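Local coordinates for WbbZ protein (Klebsiella pneumoniae subsp. pneumoniae NTUH-K2044, PDB 6X1L) that is of unknown function but, as a member of the polysaccharide pyruvyl transferase family, probably takes part in adding pyruvyl groups to polysaccharide, at residues A[9-14]-A[121-126]; A[20-25]-A[95-100]; A[110-113]-A[119-122]; A[128-133]-A[144-149]. All blocks are in the same frame, centred on the assembly; numbering follows the deposited sequence.

Interaction 1 (A[9-14]-A[121-126])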
loop_
_atom_site.group_PDB
_atom_site.type_symbol
_atom_site.label_atom_id
_atom_site.label_comp_id
_atom_site.label_asym_id
_atom_site.label_seq_id
_atom_site.Cartn_x
_atom_site.Cartn_y
_atom_site.Cartn_z
ATOM N N LEU A 9 -21.615 14.174 17.065
ATOM C CA LEU A 9 -21.392 15.371 17.871
ATOM C C LEU A 9 -21.052 15.007 19.310
ATOM O O LEU A 9 -20.122 15.570 19.899
ATOM C CB LEU A 9 -22.625 16.273 17.827
ATOM C CG LEU A 9 -22.638 17.485 18.764
ATOM C CD1 LEU A 9 -21.625 18.537 18.328
ATOM C CD2 LEU A 9 -24.036 18.078 18.855
ATOM N N LYS A 10 -21.799 14.065 19.891
ATOM C CA LYS A 10 -21.490 13.593 21.236
ATOM C C LYS A 10 -20.050 13.109 21.331
ATOM O O LYS A 10 -19.353 13.391 22.313
ATOM C CB LYS A 10 -22.457 12.476 21.629
ATOM C CG LYS A 10 -22.078 11.753 22.908
ATOM C CD LYS A 10 -22.772 10.407 23.016
ATOM C CE LYS A 10 -24.273 10.562 23.165
ATOM N NZ LYS A 10 -24.942 9.236 23.253
ATOM N N PHE A 11 -19.583 12.397 20.301
ATOM C CA PHE A 11 -18.238 11.835 20.316
ATOM C C PHE A 11 -17.175 12.927 20.353
ATOM O O PHE A 11 -16.213 12.835 21.123
ATOM C CB PHE A 11 -18.054 10.934 19.094
ATOM C CG PHE A 11 -16.822 10.082 19.139
ATOM C CD1 PHE A 11 -16.688 9.089 20.092
ATOM C CD2 PHE A 11 -15.811 10.253 18.209
ATOM C CE1 PHE A 11 -15.560 8.292 20.130
ATOM C CE2 PHE A 11 -14.678 9.461 18.239
ATOM C CZ PHE A 11 -14.554 8.476 19.198
ATOM N N ASP A 12 -17.330 13.967 19.528
ATOM C CA ASP A 12 -16.361 15.060 19.504
ATOM C C ASP A 12 -16.262 15.735 20.869
ATOM O O ASP A 12 -15.175 15.842 21.449
ATOM C CB ASP A 12 -16.750 16.082 18.430
ATOM C CG ASP A 12 -16.800 15.481 17.031
ATOM O OD1 ASP A 12 -16.379 14.318 16.855
ATOM O OD2 ASP A 12 -17.267 16.176 16.105
ATOM N N LEU A 13 -17.397 16.205 21.393
ATOM C CA LEU A 13 -17.393 16.911 22.673
ATOM C C LEU A 13 -16.829 16.040 23.787
ATOM O O LEU A 13 -16.089 16.523 24.651
ATOM C CB LEU A 13 -18.812 17.367 23.016
ATOM C CG LEU A 13 -19.451 18.348 22.032
ATOM C CD1 LEU A 13 -20.934 18.518 22.315
ATOM C CD2 LEU A 13 -18.738 19.690 22.085
ATOM N N LEU A 14 -17.151 14.749 23.769
ATOM C CA LEU A 14 -16.704 13.851 24.829
ATOM C C LEU A 14 -15.185 13.719 24.842
ATOM O O LEU A 14 -14.549 13.864 25.892
ATOM C CB LEU A 14 -17.368 12.489 24.652
ATOM C CG LEU A 14 -17.389 11.520 25.827
ATOM C CD1 LEU A 14 -18.066 12.137 27.045
ATOM C CD2 LEU A 14 -18.111 10.269 25.392
ATOM N N VAL A 121 -13.354 2.983 29.531
ATOM C CA VAL A 121 -14.395 3.742 28.848
ATOM C C VAL A 121 -14.502 3.137 27.456
ATOM O O VAL A 121 -13.558 3.232 26.660
ATOM C CB VAL A 121 -14.087 5.243 28.796
ATOM C CG1 VAL A 121 -15.198 5.984 28.070
ATOM C CG2 VAL A 121 -13.913 5.793 30.209
ATOM N N VAL A 122 -15.628 2.486 27.171
ATOM C CA VAL A 122 -15.759 1.618 26.006
ATOM C C VAL A 122 -16.673 2.281 24.987
ATOM O O VAL A 122 -17.833 2.585 25.285
ATOM C CB VAL A 122 -16.297 0.231 26.384
ATOM C CG1 VAL A 122 -16.251 -0.690 25.170
ATOM C CG2 VAL A 122 -15.505 -0.353 27.541
ATOM N N PHE A 123 -16.161 2.477 23.774
ATOM C CA PHE A 123 -16.971 2.934 22.654
ATOM C C PHE A 123 -17.249 1.745 21.745
ATOM O O PHE A 123 -16.318 1.055 21.314
ATOM C CB PHE A 123 -16.273 4.061 21.894
ATOM C CG PHE A 123 -16.211 5.349 22.659
ATOM C CD1 PHE A 123 -17.219 6.289 22.537
ATOM C CD2 PHE A 123 -15.155 5.610 23.516
ATOM C CE1 PHE A 123 -17.175 7.472 23.254
ATOM C CE2 PHE A 123 -15.101 6.789 24.233
ATOM C CZ PHE A 123 -16.114 7.722 24.102
ATOM N N CYS A 124 -18.526 1.508 21.464
ATOM C CA CYS A 124 -18.981 0.369 20.684
ATOM C C CYS A 124 -19.456 0.844 19.319
ATOM O O CYS A 124 -20.182 1.840 19.217
ATOM C CB CYS A 124 -20.111 -0.362 21.412
ATOM S SG CYS A 124 -19.782 -0.603 23.177
ATOM N N ARG A 125 -19.050 0.133 18.268
ATOM C CA ARG A 125 -19.380 0.539 16.910
ATOM C C ARG A 125 -20.603 -0.180 16.350
ATOM O O ARG A 125 -20.919 -0.008 15.168
ATOM C CB ARG A 125 -18.171 0.341 15.984
ATOM C CG ARG A 125 -17.752 -1.098 15.761
ATOM C CD ARG A 125 -16.490 -1.147 14.888
ATOM N NE ARG A 125 -16.122 -2.514 14.537
ATOM C CZ ARG A 125 -15.035 -2.836 13.842
ATOM N NH1 ARG A 125 -14.202 -1.887 13.434
ATOM N NH2 ARG A 125 -14.776 -4.106 13.565
ATOM N N GLU A 126 -21.296 -0.978 17.160
ATOM C CA GLU A 126 -22.576 -1.548 16.751
ATOM C C GLU A 126 -23.354 -1.970 17.994
ATOM O O GLU A 126 -22.852 -1.915 19.117
ATOM C CB GLU A 126 -22.400 -2.720 15.775
ATOM C CG GLU A 126 -21.055 -3.441 15.851
ATOM C CD GLU A 126 -20.980 -4.430 16.992
ATOM O OE1 GLU A 126 -22.025 -4.674 17.639
ATOM O OE2 GLU A 126 -19.878 -4.966 17.235
#

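Interaction 2 (A[20-25]-A[95-100])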
loop_
_atom_site.group_PDB
_atom_site.type_symbol
_atom_site.label_atom_id
_atom_site.label_comp_id
_atom_site.label_asym_id
_atom_site.label_seq_id
_atom_site.Cartn_x
_atom_site.Cartn_y
_atom_site.Cartn_z
ATOM N N LEU A 20 -9.143 18.004 28.057
ATOM C CA LEU A 20 -8.881 19.077 29.009
ATOM C C LEU A 20 -8.260 18.547 30.293
ATOM O O LEU A 20 -7.434 19.228 30.909
ATOM C CB LEU A 20 -10.174 19.830 29.319
ATOM C CG LEU A 20 -10.783 20.627 28.166
ATOM C CD1 LEU A 20 -12.181 21.103 28.525
ATOM C CD2 LEU A 20 -9.891 21.804 27.805
ATOM N N SER A 21 -8.627 17.332 30.700
ATOM C CA SER A 21 -8.236 16.806 32.003
ATOM C C SER A 21 -6.971 15.959 31.954
ATOM O O SER A 21 -6.172 15.991 32.894
ATOM C CB SER A 21 -9.381 15.982 32.596
ATOM O OG SER A 21 -10.574 16.745 32.663
ATOM N N HIS A 22 -6.774 15.192 30.884
ATOM C CA HIS A 22 -5.665 14.258 30.792
ATOM C C HIS A 22 -5.038 14.350 29.409
ATOM O O HIS A 22 -5.662 14.808 28.450
ATOM C CB HIS A 22 -6.118 12.812 31.062
ATOM C CG HIS A 22 -6.960 12.655 32.292
ATOM N ND1 HIS A 22 -8.326 12.843 32.287
ATOM C CD2 HIS A 22 -6.631 12.323 33.563
ATOM C CE1 HIS A 22 -8.801 12.638 33.503
ATOM N NE2 HIS A 22 -7.794 12.321 34.296
ATOM N N ARG A 23 -3.792 13.907 29.308
ATOM C CA ARG A 23 -3.140 13.848 28.009
ATOM C C ARG A 23 -3.321 12.463 27.402
ATOM O O ARG A 23 -3.408 11.455 28.110
ATOM C CB ARG A 23 -1.655 14.200 28.116
ATOM C CG ARG A 23 -0.758 13.037 28.446
ATOM C CD ARG A 23 0.705 13.425 28.378
ATOM N NE ARG A 23 1.558 12.331 28.828
ATOM C CZ ARG A 23 2.883 12.386 28.871
ATOM N NH1 ARG A 23 3.515 13.485 28.486
ATOM N NH2 ARG A 23 3.575 11.338 29.297
ATOM N N PHE A 24 -3.402 12.425 26.075
ATOM C CA PHE A 24 -3.716 11.198 25.358
ATOM C C PHE A 24 -2.435 10.457 24.993
ATOM O O PHE A 24 -1.515 11.042 24.411
ATOM C CB PHE A 24 -4.518 11.498 24.090
ATOM C CG PHE A 24 -5.919 11.978 24.345
ATOM C CD1 PHE A 24 -6.432 12.045 25.633
ATOM C CD2 PHE A 24 -6.731 12.353 23.286
ATOM C CE1 PHE A 24 -7.718 12.483 25.855
ATOM C CE2 PHE A 24 -8.024 12.789 23.504
ATOM C CZ PHE A 24 -8.517 12.856 24.789
ATOM N N VAL A 25 -2.380 9.177 25.341
ATOM C CA VAL A 25 -1.348 8.259 24.872
ATOM C C VAL A 25 -2.042 7.280 23.938
ATOM O O VAL A 25 -2.893 6.495 24.377
ATOM C CB VAL A 25 -0.656 7.528 26.028
ATOM C CG1 VAL A 25 0.436 6.612 25.493
ATOM C CG2 VAL A 25 -0.092 8.525 27.033
ATOM N N LYS A 95 -0.766 1.198 33.974
ATOM C CA LYS A 95 0.070 2.375 33.761
ATOM C C LYS A 95 -0.725 3.671 33.668
ATOM O O LYS A 95 -0.153 4.744 33.880
ATOM C CB LYS A 95 0.892 2.223 32.477
ATOM C CG LYS A 95 1.838 1.037 32.430
ATOM C CD LYS A 95 2.555 0.998 31.084
ATOM C CE LYS A 95 3.456 -0.219 30.950
ATOM N NZ LYS A 95 4.146 -0.241 29.628
ATOM N N PHE A 96 -2.013 3.604 33.345
ATOM C CA PHE A 96 -2.781 4.790 32.998
ATOM C C PHE A 96 -3.931 5.011 33.975
ATOM O O PHE A 96 -4.346 4.106 34.705
ATOM C CB PHE A 96 -3.324 4.689 31.567
ATOM C CG PHE A 96 -2.252 4.492 30.528
ATOM C CD1 PHE A 96 -1.883 3.219 30.124
ATOM C CD2 PHE A 96 -1.604 5.581 29.967
ATOM C CE1 PHE A 96 -0.892 3.035 29.171
ATOM C CE2 PHE A 96 -0.612 5.403 29.015
ATOM C CZ PHE A 96 -0.257 4.128 28.619
ATOM N N HIS A 97 -4.438 6.247 33.975
ATOM C CA HIS A 97 -5.593 6.588 34.800
ATOM C C HIS A 97 -6.864 5.949 34.253
ATOM O O HIS A 97 -7.685 5.427 35.019
ATOM C CB HIS A 97 -5.740 8.108 34.877
ATOM C CG HIS A 97 -6.943 8.567 35.641
ATOM N ND1 HIS A 97 -8.063 9.083 35.026
ATOM C CD2 HIS A 97 -7.198 8.598 36.972
ATOM C CE1 HIS A 97 -8.958 9.407 35.942
ATOM N NE2 HIS A 97 -8.457 9.122 37.131
ATOM N N LYS A 98 -7.041 5.987 32.934
ATOM C CA LYS A 98 -8.171 5.371 32.255
ATOM C C LYS A 98 -7.677 4.745 30.960
ATOM O O LYS A 98 -6.617 5.102 30.440
ATOM C CB LYS A 98 -9.280 6.382 31.930
ATOM C CG LYS A 98 -9.945 7.020 33.130
ATOM C CD LYS A 98 -10.752 6.004 33.907
ATOM C CE LYS A 98 -11.492 6.660 35.059
ATOM N NZ LYS A 98 -12.224 5.646 35.858
ATOM N N VAL A 99 -8.459 3.805 30.443
ATOM C CA VAL A 99 -8.239 3.244 29.116
ATOM C C VAL A 99 -9.503 3.486 28.308
ATOM O O VAL A 99 -10.579 2.975 28.650
ATOM C CB VAL A 99 -7.882 1.753 29.160
ATOM C CG1 VAL A 99 -8.008 1.143 27.769
ATOM C CG2 VAL A 99 -6.466 1.575 29.679
ATOM N N ILE A 100 -9.380 4.274 27.245
ATOM C CA ILE A 100 -10.490 4.577 26.352
ATOM C C ILE A 100 -10.370 3.675 25.133
ATOM O O ILE A 100 -9.385 3.751 24.387
ATOM C CB ILE A 100 -10.499 6.057 25.944
ATOM C CG1 ILE A 100 -10.706 6.951 27.166
ATOM C CG2 ILE A 100 -11.583 6.310 24.908
ATOM C CD1 ILE A 100 -10.737 8.424 26.837
#

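Interaction 3 (A[110-113]-A[119-122])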
loop_
_atom_site.group_PDB
_atom_site.type_symbol
_atom_site.label_atom_id
_atom_site.label_comp_id
_atom_site.label_asym_id
_atom_site.label_seq_id
_atom_site.Cartn_x
_atom_site.Cartn_y
_atom_site.Cartn_z
ATOM N N SER A 110 -15.153 -11.502 28.879
ATOM C CA SER A 110 -15.989 -10.935 29.931
ATOM C C SER A 110 -15.202 -10.698 31.212
ATOM O O SER A 110 -15.490 -9.743 31.943
ATOM C CB SER A 110 -17.189 -11.845 30.198
ATOM O OG SER A 110 -16.783 -13.177 30.458
ATOM N N ASP A 111 -14.210 -11.545 31.499
ATOM C CA ASP A 111 -13.384 -11.348 32.686
ATOM C C ASP A 111 -12.605 -10.040 32.617
ATOM O O ASP A 111 -12.419 -9.375 33.642
ATOM C CB ASP A 111 -12.430 -12.532 32.857
ATOM C CG ASP A 111 -11.597 -12.440 34.128
ATOM O OD1 ASP A 111 -12.016 -11.746 35.080
ATOM O OD2 ASP A 111 -10.515 -13.065 34.174
ATOM N N LEU A 112 -12.153 -9.647 31.424
ATOM C CA LEU A 112 -11.382 -8.414 31.296
ATOM C C LEU A 112 -12.230 -7.187 31.615
ATOM O O LEU A 112 -11.765 -6.263 32.293
ATOM C CB LEU A 112 -10.796 -8.303 29.889
ATOM C CG LEU A 112 -9.934 -7.067 29.632
ATOM C CD1 LEU A 112 -8.648 -7.128 30.443
ATOM C CD2 LEU A 112 -9.636 -6.913 28.149
ATOM N N PHE A 113 -13.478 -7.160 31.144
ATOM C CA PHE A 113 -14.284 -5.954 31.283
ATOM C C PHE A 113 -14.984 -5.875 32.634
ATOM O O PHE A 113 -15.225 -4.769 33.131
ATOM C CB PHE A 113 -15.287 -5.866 30.132
ATOM C CG PHE A 113 -14.638 -5.614 28.803
ATOM C CD1 PHE A 113 -14.316 -4.323 28.411
ATOM C CD2 PHE A 113 -14.317 -6.666 27.962
ATOM C CE1 PHE A 113 -13.701 -4.087 27.193
ATOM C CE2 PHE A 113 -13.700 -6.434 26.741
ATOM C CZ PHE A 113 -13.394 -5.143 26.359
ATOM N N LYS A 119 -11.800 1.419 35.192
ATOM C CA LYS A 119 -10.822 2.107 34.363
ATOM C C LYS A 119 -11.198 2.178 32.892
ATOM O O LYS A 119 -10.631 3.008 32.173
ATOM C CB LYS A 119 -9.444 1.440 34.494
ATOM C CG LYS A 119 -9.046 1.164 35.936
ATOM C CD LYS A 119 -7.564 0.871 36.072
ATOM C CE LYS A 119 -6.736 2.120 35.844
ATOM N NZ LYS A 119 -5.291 1.858 36.075
ATOM N N PHE A 120 -12.148 1.365 32.435
ATOM C CA PHE A 120 -12.505 1.285 31.025
ATOM C C PHE A 120 -13.564 2.317 30.662
ATOM O O PHE A 120 -14.551 2.496 31.380
ATOM C CB PHE A 120 -13.036 -0.107 30.676
ATOM C CG PHE A 120 -11.978 -1.090 30.286
ATOM C CD1 PHE A 120 -10.797 -0.670 29.700
ATOM C CD2 PHE A 120 -12.174 -2.444 30.491
ATOM C CE1 PHE A 120 -9.830 -1.586 29.333
ATOM C CE2 PHE A 120 -11.213 -3.363 30.128
ATOM C CZ PHE A 120 -10.040 -2.936 29.551
ATOM N N VAL A 121 -13.354 2.983 29.531
ATOM C CA VAL A 121 -14.395 3.742 28.848
ATOM C C VAL A 121 -14.502 3.137 27.456
ATOM O O VAL A 121 -13.558 3.232 26.660
ATOM C CB VAL A 121 -14.087 5.243 28.796
ATOM C CG1 VAL A 121 -15.198 5.984 28.070
ATOM C CG2 VAL A 121 -13.913 5.793 30.209
ATOM N N VAL A 122 -15.628 2.486 27.171
ATOM C CA VAL A 122 -15.759 1.618 26.006
ATOM C C VAL A 122 -16.673 2.281 24.987
ATOM O O VAL A 122 -17.833 2.585 25.285
ATOM C CB VAL A 122 -16.297 0.231 26.384
ATOM C CG1 VAL A 122 -16.251 -0.690 25.170
ATOM C CG2 VAL A 122 -15.505 -0.353 27.541
#

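Interaction 4 (A[128-133]-A[144-149])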
loop_
_atom_site.group_PDB
_atom_site.type_symbol
_atom_site.label_atom_id
_atom_site.label_comp_id
_atom_site.label_asym_id
_atom_site.label_seq_id
_atom_site.Cartn_x
_atom_site.Cartn_y
_atom_site.Cartn_z
ATOM N N ILE A 128 -24.621 -4.903 18.992
ATOM C CA ILE A 128 -24.340 -6.159 19.679
ATOM C C ILE A 128 -23.271 -5.950 20.740
ATOM O O ILE A 128 -23.400 -6.419 21.877
ATOM C CB ILE A 128 -23.934 -7.246 18.668
ATOM C CG1 ILE A 128 -25.074 -7.502 17.681
ATOM C CG2 ILE A 128 -23.551 -8.527 19.399
ATOM C CD1 ILE A 128 -24.841 -8.685 16.775
ATOM N N THR A 129 -22.205 -5.228 20.391
ATOM C CA THR A 129 -21.178 -4.901 21.375
ATOM C C THR A 129 -21.733 -3.994 22.468
ATOM O O THR A 129 -21.429 -4.182 23.652
ATOM C CB THR A 129 -19.983 -4.244 20.680
ATOM O OG1 THR A 129 -19.372 -5.193 19.798
ATOM C CG2 THR A 129 -18.951 -3.781 21.697
ATOM N N PHE A 130 -22.562 -3.018 22.091
ATOM C CA PHE A 130 -23.111 -2.086 23.069
ATOM C C PHE A 130 -23.973 -2.810 24.095
ATOM O O PHE A 130 -23.839 -2.587 25.303
ATOM C CB PHE A 130 -23.914 -0.997 22.354
ATOM C CG PHE A 130 -24.472 0.046 23.278
ATOM C CD1 PHE A 130 -23.628 0.901 23.969
ATOM C CD2 PHE A 130 -25.838 0.178 23.452
ATOM C CE1 PHE A 130 -24.136 1.862 24.822
ATOM C CE2 PHE A 130 -26.354 1.140 24.306
ATOM C CZ PHE A 130 -25.501 1.983 24.991
ATOM N N ASP A 131 -24.866 -3.690 23.632
ATOM C CA ASP A 131 -25.716 -4.427 24.563
ATOM C C ASP A 131 -24.907 -5.412 25.396
ATOM O O ASP A 131 -25.254 -5.672 26.552
ATOM C CB ASP A 131 -26.823 -5.159 23.807
ATOM C CG ASP A 131 -27.814 -4.210 23.172
ATOM O OD1 ASP A 131 -27.844 -3.030 23.574
ATOM O OD2 ASP A 131 -28.567 -4.646 22.276
ATOM N N TYR A 132 -23.829 -5.959 24.835
ATOM C CA TYR A 132 -22.981 -6.864 25.601
ATOM C C TYR A 132 -22.287 -6.131 26.744
ATOM O O TYR A 132 -22.393 -6.538 27.910
ATOM C CB TYR A 132 -21.963 -7.529 24.670
ATOM C CG TYR A 132 -20.831 -8.230 25.386
ATOM C CD1 TYR A 132 -21.080 -9.106 26.435
ATOM C CD2 TYR A 132 -19.513 -8.026 24.998
ATOM C CE1 TYR A 132 -20.047 -9.744 27.088
ATOM C CE2 TYR A 132 -18.477 -8.662 25.641
ATOM C CZ TYR A 132 -18.746 -9.521 26.683
ATOM O OH TYR A 132 -17.709 -10.154 27.325
ATOM N N ILE A 133 -21.588 -5.035 26.435
ATOM C CA ILE A 133 -20.851 -4.308 27.467
ATOM C C ILE A 133 -21.799 -3.776 28.533
ATOM O O ILE A 133 -21.526 -3.883 29.735
ATOM C CB ILE A 133 -20.018 -3.173 26.844
ATOM C CG1 ILE A 133 -19.016 -3.733 25.831
ATOM C CG2 ILE A 133 -19.297 -2.395 27.935
ATOM C CD1 ILE A 133 -18.039 -4.725 26.427
ATOM N N VAL A 144 -19.752 3.480 28.898
ATOM C CA VAL A 144 -19.991 2.745 27.660
ATOM C C VAL A 144 -20.838 3.622 26.745
ATOM O O VAL A 144 -21.800 4.253 27.194
ATOM C CB VAL A 144 -20.655 1.371 27.899
ATOM C CG1 VAL A 144 -22.016 1.512 28.579
ATOM C CG2 VAL A 144 -20.775 0.603 26.587
ATOM N N PHE A 145 -20.445 3.691 25.473
ATOM C CA PHE A 145 -21.101 4.524 24.475
ATOM C C PHE A 145 -21.179 3.750 23.167
ATOM O O PHE A 145 -20.434 2.790 22.944
ATOM C CB PHE A 145 -20.350 5.843 24.224
ATOM C CG PHE A 145 -20.069 6.643 25.461
ATOM C CD1 PHE A 145 -20.858 7.735 25.788
ATOM C CD2 PHE A 145 -19.001 6.323 26.287
ATOM C CE1 PHE A 145 -20.596 8.480 26.918
ATOM C CE2 PHE A 145 -18.740 7.065 27.424
ATOM C CZ PHE A 145 -19.538 8.142 27.738
ATOM N N ILE A 146 -22.071 4.193 22.286
ATOM C CA ILE A 146 -22.226 3.598 20.966
ATOM C C ILE A 146 -22.118 4.701 19.921
ATOM O O ILE A 146 -22.695 5.783 20.086
ATOM C CB ILE A 146 -23.560 2.834 20.833
ATOM C CG1 ILE A 146 -23.673 2.182 19.453
ATOM C CG2 ILE A 146 -24.746 3.748 21.106
ATOM C CD1 ILE A 146 -24.766 1.145 19.360
ATOM N N THR A 147 -21.363 4.436 18.858
ATOM C CA THR A 147 -21.193 5.403 17.783
ATOM C C THR A 147 -20.576 4.671 16.599
ATOM O O THR A 147 -20.171 3.512 16.706
ATOM C CB THR A 147 -20.337 6.595 18.232
ATOM O OG1 THR A 147 -20.289 7.582 17.194
ATOM C CG2 THR A 147 -18.930 6.152 18.592
ATOM N N ASP A 148 -20.525 5.357 15.461
ATOM C CA ASP A 148 -20.035 4.736 14.237
ATOM C C ASP A 148 -18.557 4.381 14.342
ATOM O O ASP A 148 -17.782 5.038 15.043
ATOM C CB ASP A 148 -20.252 5.668 13.044
ATOM C CG ASP A 148 -21.705 5.751 12.625
ATOM O OD1 ASP A 148 -22.375 4.697 12.580
ATOM O OD2 ASP A 148 -22.178 6.872 12.344
ATOM N N ASP A 149 -18.174 3.317 13.634
ATOM C CA ASP A 149 -16.765 3.027 13.394
ATOM C C ASP A 149 -16.042 4.294 12.956
ATOM O O ASP A 149 -16.618 5.162 12.293
ATOM C CB ASP A 149 -16.628 1.937 12.327
ATOM C CG ASP A 149 -15.175 1.584 12.021
ATOM O OD1 ASP A 149 -14.597 0.726 12.727
ATOM O OD2 ASP A 149 -14.609 2.161 11.067
#

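Interaction 1 (A[9-14]-A[121-126])
Three residues beyond Phe-123, whose ring meets Phe-11 and Leu-14, the strand's exit turn holds a carboxylate oxygen, Glu-126 OE2, that hydrogen-bonds to the hydroxyls of both Thr-129 and Thr-105; Arg-107 adds a long, weak ion pair. The contact between 9-14 and 121-126 itself is wholly apolar. Its core is a T-shaped pair: the edge of Phe-11 is directed at the face of Phe-123, with centroids 5.0 Å apart and planes at 87°. Phe-11 CE1 stands 3.5 Å from Phe-123 CD1, over the rim of that ring and not its middle. Phe-11 reaches there because its CG lies opposite its own backbone N (chi1 -168°), which carries the ring off the helix toward the strand. Leu-14, one turn later, comes in at the ring's edge, its CD2 3.5 Å from Phe-123 CZ. On the face of Phe-123 turned from Phe-11 lies the stacked ring of Phe-145, from the next strand. Phe-123 is therefore flanked on both faces and met at its edge, while Pro-103 touches both phenylalanines of the T-shaped pair. Helix 6-21 packing through aromatic residues onto parallel strand 120-124 is the helix-on-sheet layer of a Rossmann-like domain, consistent with the GT-B clan.

Interaction 2 (A[20-25]-A[95-100])
Val-25 and Phe-96 make the close-packed half of this contact, and His-22 with His-97 the looser, partly exposed half. The isopropyl group of Val-25 is fitted around one corner of the phenyl ring: Val-25 CB and Val-25 CG2 are each 3.7 Å from Phe-96 CE2, and Val-25 CG1 is 3.9 Å from the same atom. The approach is oblique to the ring, and both residues are buried. Tyr-62 also borders this part, touching Val-25 and meeting the Phe-96 ring. Strands 23-27 and 98-104 are not neighbours in the six-stranded parallel sheet; strand 67-71 runs between them and bonds its backbone to Arg-23 and Val-25. The contact thus bridges a Rossmann-like sheet across an intervening strand, near the ends where both strands begin, with Phe-96 resting on Leu-69 and His-22 on Ile-68. The two imidazole planes at the partly exposed end are only 18° from parallel, yet the rings are laterally offset, with little ring-over-ring contact. His-22 NE2 lies 3.3 Å from His-97 ND1, but the angle is too poor for a hydrogen bond. His-97 extends its imidazole toward His-22 with CG opposite the backbone N (chi1 177°), whereas His-22 carries its ring on the backbone-N side (chi1 -48°).

Interaction 3 (A[110-113]-A[119-122])
Phe-120 is the hub, touched by two successive residues of the helix. Phe-113 CD1 lies 3.5 Å from Phe-120 CD2; the centroids are 5.1 Å apart and the planes meet at 40°, an oblique pairing. Leu-112 comes in at the edge of the Phe-120 ring, in its plane, with its CG 3.9 Å from Phe-120 CE2. The carbonyl oxygen Leu-112 O is also 3.7 Å from Phe-120 CE2, and this oxygen accepts a hydrogen bond from Asn-116 ND2. Val-122 adds a looser touch, its CG2 4.2 Å from Phe-113 CE1. Phe-113 can serve both strand residues because its CG sits on the backbone-N side (chi1 -69°), bringing the CD1-CE1 side of the ring to Phe-120 and CE1 near Val-122. In the next shell, Ile-106 touches Phe-113 and Val-122, Ile-101 touches Phe-113, and Ile-89 from helix 84-92, with Ile-93 and Val-99, packs on Phe-120. Tyr-138 touches Phe-120 and hydrogen-bonds through its hydroxyl to Phe-113 O. Where the strand begins, Lys-119 NZ bonds to the carbonyl oxygens of Phe-96 and Ile-93. Helix 110-115 is the crossover helix of the beta-alpha-beta unit 98-104, 110-115, 120-124. With no hydrogen bond between the two segments and all four touching residues buried, helix and strand cohere through apolar packing, with the polar bonds made to residues around them.

Interaction 4 (A[128-133]-A[144-149])
Strand 120-124, helix 127-135 and strand 144-146 form a beta-alpha-beta unit, and this contact is where its helix lies on its second strand. The axes of 128-133 and 144-146 approach to 8.5 Å and run at 162°, so helix and strand are nearly antiparallel. Phe-130 spans all three strand residues. Ile-146 CB sits over one face of its ring, 4.0 Å from the centroid of the Phe-130 ring and 26° off the ring normal, a CH-pi contact. Ile-146 CD1 continues back to Phe-130 CB, 3.8 Å away, so the isoleucine follows both base and ring of the phenylalanine. Phe-130 CD1 also lies 3.8 Å from the backbone carbon Phe-145 C and 3.9 Å from Val-144 CG2. One turn on, Ile-133 CG2 meets Val-144 CG2 at 3.6 Å; with CG1 of Ile-133 beside its backbone N (chi1 -60°), the CG2 branch is the one presented to the strand. The side chain of Phe-145 leaves from the other side of the strand and packs on Leu-14 of helix 6-21. Cys-124 of strand 120-124 touches Phe-130 and Val-144, Tyr-138 touches Ile-133 and Val-144, and Tyr-257 of helix 250-259 packs on Ile-146 at an edge strand of the sheet within this chain.

In the fold
All four contacts reach the same parallel sheet. Interaction 1 covers one face of it with helix 6-21, and interactions 3 and 4 cover the other with helices 110-115 and 127-135; interactions 1 and 3 share Val-121 and Val-122. Backbone hydrogen bonds between adjacent strands join neighbours: Val-121 N to Val-99 O (2.9 Å) links interactions 1 and 2, and Cys-124 N to Phe-145 O (2.7 Å) links 1 and 4. Interactions 2 and 4 lie farthest apart, with centres about 20 Å apart. Where 1 and 4 end, Arg-125 NH1 and Asp-149 OD1 form a 2.7 Å salt bridge, and Asp-149 also bonds His-229 of helix 228-236, connecting to the part of the chain that carries the second sheet.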